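Local coordinates for protein Niban 2 (Homo sapiens, PDB 7CTP) that may help suppress apoptosis and may promote melanoma cell invasion in vitro, and carries a PH domain in the large piece of the protein described here, at residues P206-A211 with G230-I235; T358-V363 with K477-D482. One frame throughout, in Å; residues are numbered along the deposited sequence.

Contact 1 of 2, residues P206-A211 with G230-I235; sequences PAFTDA and GNEVQI
F208 lays one face of its ring on the first turn of helix 232-252. E232 CG stands over the middle of the ring, 3.8 Å from the centroid and 8° off the ring normal. This is a CH-pi contact made by the aliphatic part of a charged side chain. E232 CB lies over the same face, 3.8 Å from F208 CE1. The E232 chain then bends at chi2 (95°), which carries the carboxylate away from the phenylalanine. I235, one turn further on, meets the ring at its edge: its CG2 is 3.7 Å from F208 CE2. The ring gets this far because F208 CG is anti to the backbone N (chi1 -178°). At the ring tip, F208 CZ comes within 3.3 Å of the backbone oxygen E232 O. An alanine here would probably open a gap beside I235 and leave the E232 methylenes with no ring to pack on. A capping box closes the start of helix 232-252. Q234 N donates to N231 OD1 at 3.0 Å, and N231 N donates back to Q234 OE1 at 2.9 Å. F208 also meets F27 of helix 10-48 and, edge-to-face, F286 of helix 260-337. Helix 10-48 packs on 206-211 through A207 and A211, and helix 260-337 on 230-235 through E232 and V233; the contact is buried.

Contact 2 of 2, residues T358-V363 with K477-D482; sequences TEVRDV and KKYDYD
R361 and D480 form a side-on salt bridge with two hydrogen bonds. R361 NE donates to D480 OD1 at 2.8 Å, with an N-H...O angle of 169°. R361 NH2 donates to D480 OD2 at 2.9 Å. Both oxygens use their syn lone pairs. Guanidinium and carboxylate are nearly coplanar, 12° apart, so the paired bonds hold the two groups flat against turning. The arginine chain is extended from CG to NE, which brings the guanidinium across to the aspartate. The bridge joins two antiparallel helices, 342-378 and 464-511. Their segments here run at 168° to each other, with axes 11.2 Å apart at closest approach. They are two of the long helices that make up much of this largely helical chain. Next to the bridge, Y479 points from its own helix toward helix 342-378, and its ring meets R361 and V360. The aliphatic start of R361 lies obliquely against it, with R361 CB 3.7 Å from Y479 CE1. V360 crosses the end of the tyrosine at about a right angle; V360 CG1 is 3.9 Å from Y479 CE2. The hydroxyl of Y479 hydrogen-bonds to the carbonyl oxygen of F357, which satisfies this buried polar end. V360 also packs on M436 and M440 of helix 422-455 and on C404.

How the contacts relate
Contacts 1 and 2 are separate sites in the chain, and both are helix packing. Their centres lie 31 Å apart, and their nearest atoms are about 20 Å apart, so they do not touch. They follow one another in sequence: 206-211 with 230-235 closes before 358-363 with 477-482 opens. Contact 1 is nearer the centre of the chain (centre to centre 10 Å, against 23 Å for contact 2) and is buried, where contact 2 is partly buried. Its segments are only 19 residues apart at their closest ends, whereas those of contact 2 are 114 apart. Contact 1 therefore joins near neighbours in sequence, and contact 2 ties together helices far apart in sequence.

Contact 1 of 2, residues P206-A211 with G230-I235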
loop_
_atom_site.group_PDB
_atom_site.type_symbol
_atom_site.label_atom_id
_atom_site.label_comp_id
_atom_site.label_asym_id
_atom_site.label_seq_id
_atom_site.Cartn_x
_atom_site.Cartn_y
_atom_site.Cartn_z
ATOM N N PRO A 206 8.684 4.656 -7.902
ATOM C CA PRO A 206 9.201 5.838 -7.193
ATOM C C PRO A 206 8.858 7.159 -7.861
ATOM O O PRO A 206 8.587 8.141 -7.164
ATOM C CB PRO A 206 10.722 5.595 -7.176
ATOM C CG PRO A 206 10.860 4.118 -7.259
ATOM C CD PRO A 206 9.740 3.654 -8.148
ATOM N N ALA A 207 8.878 7.223 -9.195
ATOM C CA ALA A 207 8.516 8.469 -9.867
ATOM C C ALA A 207 7.078 8.841 -9.540
ATOM O O ALA A 207 6.771 10.000 -9.250
ATOM C CB ALA A 207 8.713 8.348 -11.374
ATOM N N PHE A 208 6.184 7.851 -9.557
ATOM C CA PHE A 208 4.782 8.143 -9.289
ATOM C C PHE A 208 4.572 8.574 -7.843
ATOM O O PHE A 208 3.925 9.594 -7.573
ATOM C CB PHE A 208 3.915 6.933 -9.627
ATOM C CG PHE A 208 2.456 7.183 -9.416
ATOM C CD1 PHE A 208 1.700 7.823 -10.385
ATOM C CD2 PHE A 208 1.851 6.817 -8.229
ATOM C CE1 PHE A 208 0.344 8.069 -10.175
ATOM C CE2 PHE A 208 0.507 7.073 -8.013
ATOM C CZ PHE A 208 -0.244 7.696 -8.988
ATOM N N THR A 209 5.097 7.805 -6.888
ATOM C CA THR A 209 4.779 8.123 -5.500
ATOM C C THR A 209 5.470 9.407 -5.049
ATOM O O THR A 209 4.906 10.173 -4.259
ATOM C CB THR A 209 5.127 6.947 -4.593
ATOM O OG1 THR A 209 6.517 6.644 -4.729
ATOM C CG2 THR A 209 4.331 5.732 -5.002
ATOM N N ASP A 210 6.683 9.674 -5.550
ATOM C CA ASP A 210 7.321 10.956 -5.269
ATOM C C ASP A 210 6.556 12.107 -5.909
ATOM O O ASP A 210 6.426 13.176 -5.308
ATOM C CB ASP A 210 8.777 10.958 -5.744
ATOM C CG ASP A 210 9.693 10.141 -4.843
ATOM O OD1 ASP A 210 9.417 10.046 -3.628
ATOM O OD2 ASP A 210 10.687 9.585 -5.361
ATOM N N ALA A 211 6.039 11.919 -7.127
ATOM C CA ALA A 211 5.267 12.991 -7.747
ATOM C C ALA A 211 3.997 13.276 -6.957
ATOM O O ALA A 211 3.578 14.436 -6.840
ATOM C CB ALA A 211 4.924 12.644 -9.198
ATOM N N GLY A 230 -3.677 1.306 -3.634
ATOM C CA GLY A 230 -4.185 0.877 -4.916
ATOM C C GLY A 230 -3.147 1.102 -6.000
ATOM O O GLY A 230 -1.966 1.354 -5.740
ATOM N N ASN A 231 -3.606 1.006 -7.244
ATOM C CA ASN A 231 -2.734 1.245 -8.384
ATOM C C ASN A 231 -2.687 2.739 -8.704
ATOM O O ASN A 231 -3.313 3.570 -8.043
ATOM C CB ASN A 231 -3.183 0.409 -9.585
ATOM C CG ASN A 231 -4.613 0.717 -10.039
ATOM O OD1 ASN A 231 -5.023 1.873 -10.116
ATOM N ND2 ASN A 231 -5.380 -0.333 -10.343
ATOM N N GLU A 232 -1.923 3.089 -9.738
ATOM C CA GLU A 232 -1.687 4.501 -10.040
ATOM C C GLU A 232 -2.987 5.251 -10.316
ATOM O O GLU A 232 -3.171 6.389 -9.857
ATOM C CB GLU A 232 -0.748 4.631 -11.241
ATOM C CG GLU A 232 0.660 4.163 -10.974
ATOM C CD GLU A 232 0.876 2.731 -11.385
ATOM O OE1 GLU A 232 2.019 2.400 -11.776
ATOM O OE2 GLU A 232 -0.089 1.934 -11.325
ATOM N N VAL A 233 -3.882 4.653 -11.101
ATOM C CA VAL A 233 -5.110 5.365 -11.461
ATOM C C VAL A 233 -6.008 5.543 -10.237
ATOM O O VAL A 233 -6.660 6.579 -10.079
ATOM C CB VAL A 233 -5.842 4.643 -12.608
ATOM C CG1 VAL A 233 -7.129 5.393 -12.962
ATOM C CG2 VAL A 233 -4.942 4.552 -13.841
ATOM N N GLN A 234 -6.073 4.530 -9.367
ATOM C CA GLN A 234 -6.872 4.658 -8.150
ATOM C C GLN A 234 -6.328 5.771 -7.265
ATOM O O GLN A 234 -7.093 6.566 -6.696
ATOM C CB GLN A 234 -6.877 3.329 -7.394
ATOM C CG GLN A 234 -7.680 2.231 -8.093
ATOM C CD GLN A 234 -7.577 0.892 -7.375
ATOM O OE1 GLN A 234 -6.484 0.426 -7.070
ATOM N NE2 GLN A 234 -8.719 0.261 -7.113
ATOM N N ILE A 235 -5.006 5.846 -7.140
ATOM C CA ILE A 235 -4.398 6.875 -6.302
ATOM C C ILE A 235 -4.640 8.259 -6.887
ATOM O O ILE A 235 -4.952 9.213 -6.160
ATOM C CB ILE A 235 -2.899 6.585 -6.114
ATOM C CG1 ILE A 235 -2.722 5.312 -5.268
ATOM C CG2 ILE A 235 -2.180 7.803 -5.512
ATOM C CD1 ILE A 235 -1.299 4.741 -5.328
#

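Contact 2 of 2, residues T358-V363 with K477-D482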
loop_
_atom_site.group_PDB
_atom_site.type_symbol
_atom_site.label_atom_id
_atom_site.label_comp_id
_atom_site.label_asym_id
_atom_site.label_seq_id
_atom_site.Cartn_x
_atom_site.Cartn_y
_atom_site.Cartn_z
ATOM N N THR A 358 8.151 -12.903 13.955
ATOM C CA THR A 358 8.343 -14.118 14.741
ATOM C C THR A 358 7.159 -15.072 14.598
ATOM O O THR A 358 7.346 -16.293 14.500
ATOM C CB THR A 358 8.587 -13.757 16.203
ATOM O OG1 THR A 358 9.824 -13.044 16.304
ATOM C CG2 THR A 358 8.658 -15.016 17.065
ATOM N N GLU A 359 5.935 -14.538 14.557
ATOM C CA GLU A 359 4.766 -15.389 14.359
ATOM C C GLU A 359 4.791 -16.063 12.988
ATOM O O GLU A 359 4.424 -17.236 12.865
ATOM C CB GLU A 359 3.482 -14.580 14.554
ATOM C CG GLU A 359 2.184 -15.391 14.413
ATOM C CD GLU A 359 1.922 -16.350 15.580
ATOM O OE1 GLU A 359 0.975 -17.154 15.469
ATOM O OE2 GLU A 359 2.647 -16.296 16.595
ATOM N N VAL A 360 5.233 -15.346 11.946
ATOM C CA VAL A 360 5.411 -15.977 10.638
ATOM C C VAL A 360 6.355 -17.170 10.752
ATOM O O VAL A 360 6.088 -18.254 10.221
ATOM C CB VAL A 360 5.934 -14.954 9.616
ATOM C CG1 VAL A 360 6.401 -15.678 8.342
ATOM C CG2 VAL A 360 4.844 -13.931 9.308
ATOM N N ARG A 361 7.470 -16.980 11.456
ATOM C CA ARG A 361 8.433 -18.054 11.671
ATOM C C ARG A 361 7.780 -19.238 12.376
ATOM O O ARG A 361 7.957 -20.395 11.975
ATOM C CB ARG A 361 9.612 -17.518 12.483
ATOM C CG ARG A 361 10.864 -18.409 12.527
ATOM C CD ARG A 361 11.770 -17.964 13.671
ATOM N NE ARG A 361 13.145 -18.441 13.543
ATOM C CZ ARG A 361 13.580 -19.606 14.014
ATOM N NH1 ARG A 361 12.740 -20.423 14.633
ATOM N NH2 ARG A 361 14.854 -19.953 13.865
ATOM N N ASP A 362 6.998 -18.959 13.419
ATOM C CA ASP A 362 6.372 -20.033 14.181
ATOM C C ASP A 362 5.339 -20.775 13.344
ATOM O O ASP A 362 5.235 -22.004 13.422
ATOM C CB ASP A 362 5.741 -19.467 15.453
ATOM C CG ASP A 362 6.769 -18.899 16.413
ATOM O OD1 ASP A 362 7.985 -19.102 16.177
ATOM O OD2 ASP A 362 6.369 -18.248 17.403
ATOM N N VAL A 363 4.566 -20.046 12.534
ATOM C CA VAL A 363 3.576 -20.697 11.684
ATOM C C VAL A 363 4.265 -21.551 10.627
ATOM O O VAL A 363 3.824 -22.666 10.317
ATOM C CB VAL A 363 2.649 -19.643 11.049
ATOM C CG1 VAL A 363 1.836 -20.256 9.917
ATOM C CG2 VAL A 363 1.702 -19.063 12.109
ATOM N N LYS A 477 17.508 -20.421 9.246
ATOM C CA LYS A 477 18.633 -19.492 9.381
ATOM C C LYS A 477 18.595 -18.425 8.292
ATOM O O LYS A 477 18.865 -17.248 8.564
ATOM C CB LYS A 477 19.974 -20.239 9.373
ATOM C CG LYS A 477 20.077 -21.273 10.487
ATOM C CD LYS A 477 21.470 -21.469 11.075
ATOM C CE LYS A 477 21.449 -22.550 12.168
ATOM N NZ LYS A 477 21.299 -23.945 11.637
ATOM N N LYS A 478 18.231 -18.807 7.063
ATOM C CA LYS A 478 18.041 -17.801 6.020
ATOM C C LYS A 478 16.899 -16.859 6.384
ATOM O O LYS A 478 16.994 -15.644 6.168
ATOM C CB LYS A 478 17.777 -18.466 4.668
ATOM C CG LYS A 478 18.920 -19.365 4.170
ATOM C CD LYS A 478 18.511 -20.121 2.912
ATOM C CE LYS A 478 19.583 -21.125 2.484
ATOM N NZ LYS A 478 20.825 -20.451 2.012
ATOM N N TYR A 479 15.816 -17.403 6.946
ATOM C CA TYR A 479 14.692 -16.563 7.346
ATOM C C TYR A 479 15.113 -15.531 8.387
ATOM O O TYR A 479 14.753 -14.350 8.291
ATOM C CB TYR A 479 13.546 -17.419 7.887
ATOM C CG TYR A 479 12.372 -16.575 8.336
ATOM C CD1 TYR A 479 12.303 -16.058 9.629
ATOM C CD2 TYR A 479 11.350 -16.259 7.448
ATOM C CE1 TYR A 479 11.231 -15.262 10.023
ATOM C CE2 TYR A 479 10.281 -15.470 7.834
ATOM C CZ TYR A 479 10.231 -14.976 9.118
ATOM O OH TYR A 479 9.162 -14.191 9.482
ATOM N N ASP A 480 15.852 -15.967 9.412
ATOM C CA ASP A 480 16.217 -15.063 10.498
ATOM C C ASP A 480 17.104 -13.932 9.998
ATOM O O ASP A 480 16.984 -12.786 10.453
ATOM C CB ASP A 480 16.914 -15.836 11.617
ATOM C CG ASP A 480 15.980 -16.765 12.350
ATOM O OD1 ASP A 480 14.750 -16.537 12.290
ATOM O OD2 ASP A 480 16.476 -17.729 12.978
ATOM N N TYR A 481 17.999 -14.234 9.055
ATOM C CA TYR A 481 18.828 -13.192 8.460
ATOM C C TYR A 481 17.980 -12.202 7.671
ATOM O O TYR A 481 18.097 -10.984 7.852
ATOM C CB TYR A 481 19.896 -13.823 7.567
ATOM C CG TYR A 481 20.936 -12.848 7.039
ATOM C CD1 TYR A 481 20.679 -12.050 5.929
ATOM C CD2 TYR A 481 22.183 -12.741 7.643
ATOM C CE1 TYR A 481 21.629 -11.178 5.436
ATOM C CE2 TYR A 481 23.139 -11.865 7.159
ATOM C CZ TYR A 481 22.856 -11.088 6.055
ATOM O OH TYR A 481 23.805 -10.212 5.562
ATOM N N ASP A 482 17.111 -12.711 6.796
ATOM C CA ASP A 482 16.315 -11.835 5.941
ATOM C C ASP A 482 15.319 -11.021 6.754
ATOM O O ASP A 482 15.054 -9.857 6.436
ATOM C CB ASP A 482 15.577 -12.650 4.890
ATOM C CG ASP A 482 16.451 -13.017 3.719
ATOM O OD1 ASP A 482 17.642 -12.638 3.714
ATOM O OD2 ASP A 482 15.930 -13.686 2.811
#